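Local coordinates for periplasmic zinc-binding protein troA (Treponema pallidum, PDB 1K0F) that binds zinc with high affinity in the periplasm and delivers it to the membrane permease of the TroABC ABC transporter for import into the cytoplasm, at residues A[4-9]-A[27-32]; A[54-59]-A[78-83]; A[162-167]-A[180-185]. All coordinates share one frame; numbering follows the deposited sequence.

Contact 1 (A[4-9]-A[27-32])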
# COMPACT_ATOMS: atom_id res chain seq x y z
N LEU A 4 9.86 -0.87 22.09
CA LEU A 4 8.71 -0.33 21.39
C LEU A 4 8.99 -0.00 19.94
O LEU A 4 9.78 0.90 19.65
CB LEU A 4 8.21 0.93 22.08
CG LEU A 4 7.01 1.57 21.40
CD1 LEU A 4 5.87 0.56 21.37
CD2 LEU A 4 6.59 2.82 22.15
N VAL A 5 8.36 -0.73 19.03
CA VAL A 5 8.52 -0.46 17.61
C VAL A 5 7.26 0.29 17.22
O VAL A 5 6.17 -0.06 17.67
CB VAL A 5 8.59 -1.76 16.78
CG1 VAL A 5 8.49 -1.44 15.28
CG2 VAL A 5 9.87 -2.52 17.09
N VAL A 6 7.40 1.32 16.41
CA VAL A 6 6.22 2.07 16.00
C VAL A 6 6.26 2.27 14.51
O VAL A 6 7.22 2.82 13.98
CB VAL A 6 6.13 3.45 16.68
CG1 VAL A 6 5.07 4.31 15.98
CG2 VAL A 6 5.77 3.28 18.17
N THR A 7 5.21 1.83 13.84
CA THR A 7 5.14 1.95 12.40
C THR A 7 3.94 2.77 11.96
O THR A 7 2.99 2.98 12.72
CB THR A 7 5.07 0.55 11.74
OG1 THR A 7 3.70 0.13 11.68
CG2 THR A 7 5.87 -0.46 12.54
N THR A 8 3.98 3.21 10.71
CA THR A 8 2.92 4.01 10.14
C THR A 8 1.90 3.12 9.46
O THR A 8 0.96 2.66 10.10
CB THR A 8 3.51 4.99 9.14
OG1 THR A 8 4.41 4.30 8.27
CG2 THR A 8 4.29 6.10 9.86
N ILE A 9 2.06 2.89 8.17
CA ILE A 9 1.13 2.05 7.42
C ILE A 9 1.16 0.60 7.92
O ILE A 9 2.22 0.08 8.29
CB ILE A 9 1.47 2.07 5.93
CG1 ILE A 9 2.92 1.63 5.74
CG2 ILE A 9 1.28 3.48 5.39
CD1 ILE A 9 3.29 1.41 4.30
N LYS A 27 3.17 -0.94 17.63
CA LYS A 27 2.05 -0.04 17.52
C LYS A 27 1.87 0.40 16.07
O LYS A 27 2.72 1.10 15.51
CB LYS A 27 2.26 1.18 18.44
CG LYS A 27 1.35 2.37 18.14
CD LYS A 27 0.03 2.26 18.91
CE LYS A 27 -1.16 2.86 18.13
NZ LYS A 27 -1.71 4.05 18.83
N GLY A 28 0.77 -0.03 15.46
CA GLY A 28 0.50 0.36 14.09
C GLY A 28 -0.21 1.70 14.14
O GLY A 28 -1.37 1.79 14.54
N LEU A 29 0.50 2.76 13.74
CA LEU A 29 -0.08 4.11 13.76
C LEU A 29 -1.23 4.35 12.79
O LEU A 29 -2.18 5.06 13.12
CB LEU A 29 1.01 5.14 13.50
CG LEU A 29 1.88 5.44 14.73
CD1 LEU A 29 2.65 6.73 14.50
CD2 LEU A 29 0.99 5.53 15.96
N MET A 30 -1.15 3.76 11.60
CA MET A 30 -2.20 3.94 10.61
C MET A 30 -2.92 2.61 10.37
O MET A 30 -2.34 1.67 9.82
CB MET A 30 -1.59 4.46 9.32
CG MET A 30 -0.43 5.40 9.52
SD MET A 30 0.23 5.85 7.94
CE MET A 30 0.77 7.52 8.23
N GLY A 31 -4.17 2.55 10.79
CA GLY A 31 -4.93 1.32 10.63
C GLY A 31 -5.88 1.25 9.44
O GLY A 31 -5.86 2.12 8.56
N PRO A 32 -6.71 0.21 9.39
CA PRO A 32 -7.65 0.07 8.28
C PRO A 32 -8.31 1.40 7.94
O PRO A 32 -8.45 2.28 8.79
CB PRO A 32 -8.66 -0.96 8.79
CG PRO A 32 -8.25 -1.30 10.21
CD PRO A 32 -6.83 -0.89 10.36
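Strands 4-7 and 25-28, with helix 10-20 as their connection, form the first beta-alpha-beta crossover of TroA, and Val5, Thr7 and Thr8 meet Lys27, Leu29 and Met30 along its parallel pairing. Lys27 is gripped through both backbone groups: its N gives a hydrogen bond to Val5 O at 3.1 Å, and its O accepts one from Thr7 N. Thr7 O then takes Leu29 N at 2.7 Å. In the last bond, Met30 N to Thr8 O at 2.8 Å, the donor stands 37° out of the carbonyl plane, where both chains have turned a corner.

On the face that bears Val6 and Lys27, Val6 CG2 lies beside Lys27 CB, while Lys27 extends further to a cation-pi contact with Trp48. Leu29 slants across Val6, its CG 3.6 Å from Val6 CG1, and both rest on Leu49 of helix 43-51. Thr8 turns OG1 between its own N and carbonyl carbon (chi1 47°), where it bonds Glu63. Ile9, the N-cap of helix 10-20, has its side chain about 5 Å from that of the zinc ligand Asp248. Met30 lies alongside Thr8, its SD 3.6 Å from Thr8 CB, and slants across Ile9, where SD meets CG2.

Contact 2 (A[54-59]-A[78-83]); sequences LILYNG and LVVAVS
A chi1 of 68° sets Tyr57 CG between its own N and carbonyl carbon, which brings the ring over Ala81 CB of the adjoining parallel strand; in Asn58, chi1 of -145° carries OD1 to Ser83 OG. Strands 54-57 and 78-81 form a beta-alpha-beta unit connected through helix 67-73; strand 78-81 is an edge strand of the four-stranded parallel sheet. Between them Ile55 N bonds Leu78 O at 2.7 Å, Val80 N bonds Ile55 O, and Tyr57 N bonds Val80 O at 3.0 Å, all three fairly straight.

On the face of Ile55 and Tyr57, Ala81 CB makes a CH-pi contact, 3.6 Å from the Tyr57 ring centroid, and Val79 CG1 comes within 3.4 Å of Tyr57 CE1. Phe70 of helix 67-73 meets the same ring. The face of Leu54, Leu56, Leu78 and Val80 is aliphatic: Leu54 CD1 approaches Leu78 CB, and just beyond the strand Leu56 CD2 meets Val82 CG1 at 3.7 Å.

Further on Ser83 grips Asn58 twice, near the zinc ligands His37 and His102. Ser83 N reaches Asn58 O at 2.8 Å, in the carbonyl plane. Asn58 ND2 is held by Pro101 O, and Ser83 OG donates to Asn58 OD1 at 2.7 Å, from 60° above the amide carbonyl plane.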
# COMPACT_ATOMS: atom_id res chain seq x y z
N LEU A 54 12.14 2.03 17.99
CA LEU A 54 12.27 1.85 16.55
C LEU A 54 11.07 2.41 15.83
O LEU A 54 9.95 1.97 16.05
CB LEU A 54 12.41 0.36 16.23
CG LEU A 54 12.26 -0.02 14.76
CD1 LEU A 54 13.42 0.56 13.99
CD2 LEU A 54 12.22 -1.53 14.62
N ILE A 55 11.29 3.40 14.98
CA ILE A 55 10.20 3.98 14.20
C ILE A 55 10.36 3.54 12.76
O ILE A 55 11.44 3.67 12.17
CB ILE A 55 10.20 5.52 14.26
CG1 ILE A 55 9.71 5.99 15.63
CG2 ILE A 55 9.27 6.06 13.18
CD1 ILE A 55 9.84 7.49 15.83
N LEU A 56 9.28 3.01 12.19
CA LEU A 56 9.28 2.51 10.83
C LEU A 56 8.23 3.18 9.95
O LEU A 56 7.06 3.30 10.32
CB LEU A 56 9.05 1.00 10.82
CG LEU A 56 10.21 0.12 11.30
CD1 LEU A 56 9.82 -1.35 11.19
CD2 LEU A 56 11.45 0.41 10.48
N TYR A 57 8.67 3.61 8.78
CA TYR A 57 7.80 4.25 7.82
C TYR A 57 8.29 3.99 6.41
O TYR A 57 9.46 3.63 6.19
CB TYR A 57 7.69 5.75 8.11
CG TYR A 57 8.95 6.57 7.89
CD1 TYR A 57 10.06 6.43 8.71
CD2 TYR A 57 8.98 7.55 6.88
CE1 TYR A 57 11.17 7.24 8.55
CE2 TYR A 57 10.09 8.37 6.72
CZ TYR A 57 11.18 8.21 7.55
OH TYR A 57 12.29 9.01 7.37
N ASN A 58 7.40 4.16 5.45
CA ASN A 58 7.69 3.94 4.04
C ASN A 58 8.92 4.66 3.51
O ASN A 58 9.97 4.06 3.25
CB ASN A 58 6.48 4.38 3.22
CG ASN A 58 6.26 3.52 2.00
OD1 ASN A 58 6.43 2.29 2.06
ND2 ASN A 58 5.87 4.14 0.90
N GLY A 59 8.76 5.97 3.37
CA GLY A 59 9.78 6.81 2.79
C GLY A 59 9.12 7.12 1.46
O GLY A 59 7.89 7.19 1.40
N LEU A 78 15.83 5.14 16.64
CA LEU A 78 15.95 4.50 15.35
C LEU A 78 14.76 4.93 14.49
O LEU A 78 13.61 4.70 14.85
CB LEU A 78 15.94 2.98 15.51
CG LEU A 78 17.30 2.32 15.79
CD1 LEU A 78 17.11 0.81 15.97
CD2 LEU A 78 18.24 2.60 14.63
N VAL A 79 15.05 5.58 13.36
CA VAL A 79 14.01 6.03 12.44
C VAL A 79 14.40 5.58 11.05
O VAL A 79 15.42 5.99 10.52
CB VAL A 79 13.86 7.56 12.44
CG1 VAL A 79 12.93 7.98 11.32
CG2 VAL A 79 13.32 8.02 13.78
N VAL A 80 13.57 4.73 10.46
CA VAL A 80 13.86 4.19 9.15
C VAL A 80 12.70 4.19 8.16
O VAL A 80 11.61 3.72 8.46
CB VAL A 80 14.39 2.74 9.30
CG1 VAL A 80 14.32 2.01 7.96
CG2 VAL A 80 15.82 2.77 9.82
N ALA A 81 12.95 4.76 6.98
CA ALA A 81 11.98 4.79 5.90
C ALA A 81 12.39 3.56 5.12
O ALA A 81 13.24 3.62 4.23
CB ALA A 81 12.15 6.05 5.06
N VAL A 82 11.80 2.43 5.49
CA VAL A 82 12.10 1.14 4.90
C VAL A 82 12.22 1.07 3.39
O VAL A 82 13.19 0.51 2.86
CB VAL A 82 11.07 0.08 5.33
CG1 VAL A 82 11.07 -0.05 6.84
CG2 VAL A 82 9.69 0.47 4.82
N SER A 83 11.25 1.63 2.68
CA SER A 83 11.25 1.56 1.23
C SER A 83 12.28 2.42 0.48
O SER A 83 12.62 2.13 -0.66
CB SER A 83 9.85 1.84 0.73
OG SER A 83 8.92 1.22 1.60

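Contact 3 (A[162-167]-A[180-185]); sequences RVLVTA and FEVKGL
Backbone hydrogen bonds tie Arg162 and Thr166 to Glu181, Lys183 and Leu185 across two short parallel strands, 163-166 and 181-184, connected through helix 172-178 in a beta-alpha-beta unit. Glu181 N reaches Arg162 O at 2.7 Å, well above its carbonyl plane, whereas Thr166 N meets Lys183 O in plane. Leu185 N follows on Thr166 O at 2.8 Å, where the chains turn away. The bonds of Leu164 between these are doubtful in detail.

Aromatic contact lies at the N-terminal end. Arg162 chi1 of -72° puts CG opposite the carbonyl carbon, and the chain runs extended from there across Phe180. CG makes an off-centre CH-pi contact, 4.1 Å from the Phe180 ring centroid, while CB touches the rim at CD2. The guanidinium plane stands 71° from the ring.

Apolar packing occupies both faces. Val163 lies alongside the Glu181 stem, and Val165 CG2 sits 3.7 Å from Lys183 CB; on the reverse side Leu164 CD2 touches Val182 CG1 at 3.8 Å.

Along strand 181-184 itself, Lys183 NZ bridges Glu181 OE2, which also pairs with Arg209.

Helix 196-208 packs on the Val163 and Val165 face through Phe205, helix 172-178 takes Leu164 and Val182, and strand 213-217 sets Phe215 against Leu164 and Thr166.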
# COMPACT_ATOMS: atom_id res chain seq x y z
N ARG A 162 -7.25 -6.40 -18.30
CA ARG A 162 -6.35 -5.95 -17.25
C ARG A 162 -6.32 -4.44 -17.06
O ARG A 162 -5.39 -3.91 -16.47
CB ARG A 162 -4.95 -6.46 -17.53
CG ARG A 162 -4.76 -7.96 -17.31
CD ARG A 162 -3.32 -8.35 -17.64
NE ARG A 162 -3.19 -9.74 -18.08
CZ ARG A 162 -2.32 -10.15 -19.01
NH1 ARG A 162 -1.50 -9.29 -19.60
NH2 ARG A 162 -2.27 -11.44 -19.34
N VAL A 163 -7.33 -3.74 -17.56
CA VAL A 163 -7.38 -2.29 -17.40
C VAL A 163 -8.07 -1.99 -16.08
O VAL A 163 -9.28 -2.18 -15.96
CB VAL A 163 -8.19 -1.62 -18.52
CG1 VAL A 163 -8.28 -0.12 -18.28
CG2 VAL A 163 -7.56 -1.90 -19.88
N LEU A 164 -7.31 -1.56 -15.07
CA LEU A 164 -7.92 -1.27 -13.78
C LEU A 164 -8.00 0.22 -13.44
O LEU A 164 -7.01 0.95 -13.51
CB LEU A 164 -7.16 -2.00 -12.66
CG LEU A 164 -7.28 -1.49 -11.22
CD1 LEU A 164 -8.51 -2.07 -10.53
CD2 LEU A 164 -6.01 -1.88 -10.47
N VAL A 165 -9.19 0.66 -13.09
CA VAL A 165 -9.41 2.05 -12.72
C VAL A 165 -9.83 1.99 -11.26
O VAL A 165 -10.76 1.27 -10.89
CB VAL A 165 -10.51 2.70 -13.58
CG1 VAL A 165 -10.79 4.11 -13.08
CG2 VAL A 165 -10.07 2.75 -15.04
N THR A 166 -9.13 2.75 -10.42
CA THR A 166 -9.42 2.75 -8.99
C THR A 166 -9.53 4.15 -8.40
O THR A 166 -9.34 5.15 -9.10
CB THR A 166 -8.31 2.01 -8.24
OG1 THR A 166 -7.05 2.36 -8.82
CG2 THR A 166 -8.52 0.50 -8.34
N ALA A 167 -9.82 4.21 -7.11
CA ALA A 167 -9.96 5.46 -6.36
C ALA A 167 -8.83 6.47 -6.62
O ALA A 167 -9.09 7.62 -6.97
CB ALA A 167 -10.07 5.16 -4.87
N PHE A 180 -1.17 -4.32 -15.88
CA PHE A 180 -2.54 -3.85 -15.75
C PHE A 180 -2.59 -2.39 -16.20
O PHE A 180 -1.75 -1.57 -15.81
CB PHE A 180 -3.01 -3.94 -14.29
CG PHE A 180 -3.54 -5.30 -13.90
CD1 PHE A 180 -2.75 -6.19 -13.18
CD2 PHE A 180 -4.84 -5.67 -14.21
CE1 PHE A 180 -3.24 -7.43 -12.77
CE2 PHE A 180 -5.35 -6.91 -13.80
CZ PHE A 180 -4.55 -7.79 -13.09
N GLU A 181 -3.55 -2.08 -17.05
CA GLU A 181 -3.70 -0.71 -17.50
C GLU A 181 -4.41 -0.05 -16.33
O GLU A 181 -5.61 -0.19 -16.15
CB GLU A 181 -4.56 -0.64 -18.76
CG GLU A 181 -4.97 0.76 -19.15
CD GLU A 181 -4.76 1.05 -20.61
OE1 GLU A 181 -3.91 0.37 -21.24
OE2 GLU A 181 -5.43 1.96 -21.14
N VAL A 182 -3.65 0.65 -15.50
CA VAL A 182 -4.26 1.28 -14.35
C VAL A 182 -4.54 2.76 -14.54
O VAL A 182 -3.87 3.45 -15.31
CB VAL A 182 -3.39 1.10 -13.11
CG1 VAL A 182 -3.33 -0.37 -12.76
CG2 VAL A 182 -2.00 1.66 -13.35
N LYS A 183 -5.56 3.23 -13.83
CA LYS A 183 -5.96 4.62 -13.88
C LYS A 183 -6.62 4.84 -12.53
O LYS A 183 -7.22 3.92 -11.99
CB LYS A 183 -6.98 4.84 -14.99
CG LYS A 183 -6.44 4.63 -16.41
CD LYS A 183 -6.07 5.97 -17.06
CE LYS A 183 -5.71 5.82 -18.53
NZ LYS A 183 -5.87 4.41 -19.00
N GLY A 184 -6.51 6.05 -12.00
CA GLY A 184 -7.11 6.33 -10.71
C GLY A 184 -7.83 7.66 -10.70
O GLY A 184 -7.35 8.62 -11.29
N LEU A 185 -8.98 7.71 -10.04
CA LEU A 185 -9.75 8.94 -9.96
C LEU A 185 -8.94 10.04 -9.27
O LEU A 185 -9.12 11.22 -9.56
CB LEU A 185 -11.07 8.70 -9.22
CG LEU A 185 -12.19 9.71 -9.50
CD1 LEU A 185 -12.57 9.68 -10.96
CD2 LEU A 185 -13.39 9.40 -8.63

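The three contacts follow one another along the chain, each closing before the next opens, and each belongs to a beta-alpha-beta unit. Contacts 1 and 2 share one four-stranded parallel sheet, ordered 25-28, 4-7, 54-57, 78-81; their centres are 11 Å apart, and strands 4-7 and 54-57 join them through probable hydrogen bonds such as Val6 N to Leu54 O at 2.7 Å. Contact 3 lies across the chain's centre, about 28 and 29 Å from their centres and touching neither. Zinc ligands lie near all three: Asp248 by contact 1, His37 and His102 by contact 2, His168 by contact 3, consistent with a metal site between two lobes, here in a closed, zinc-free state.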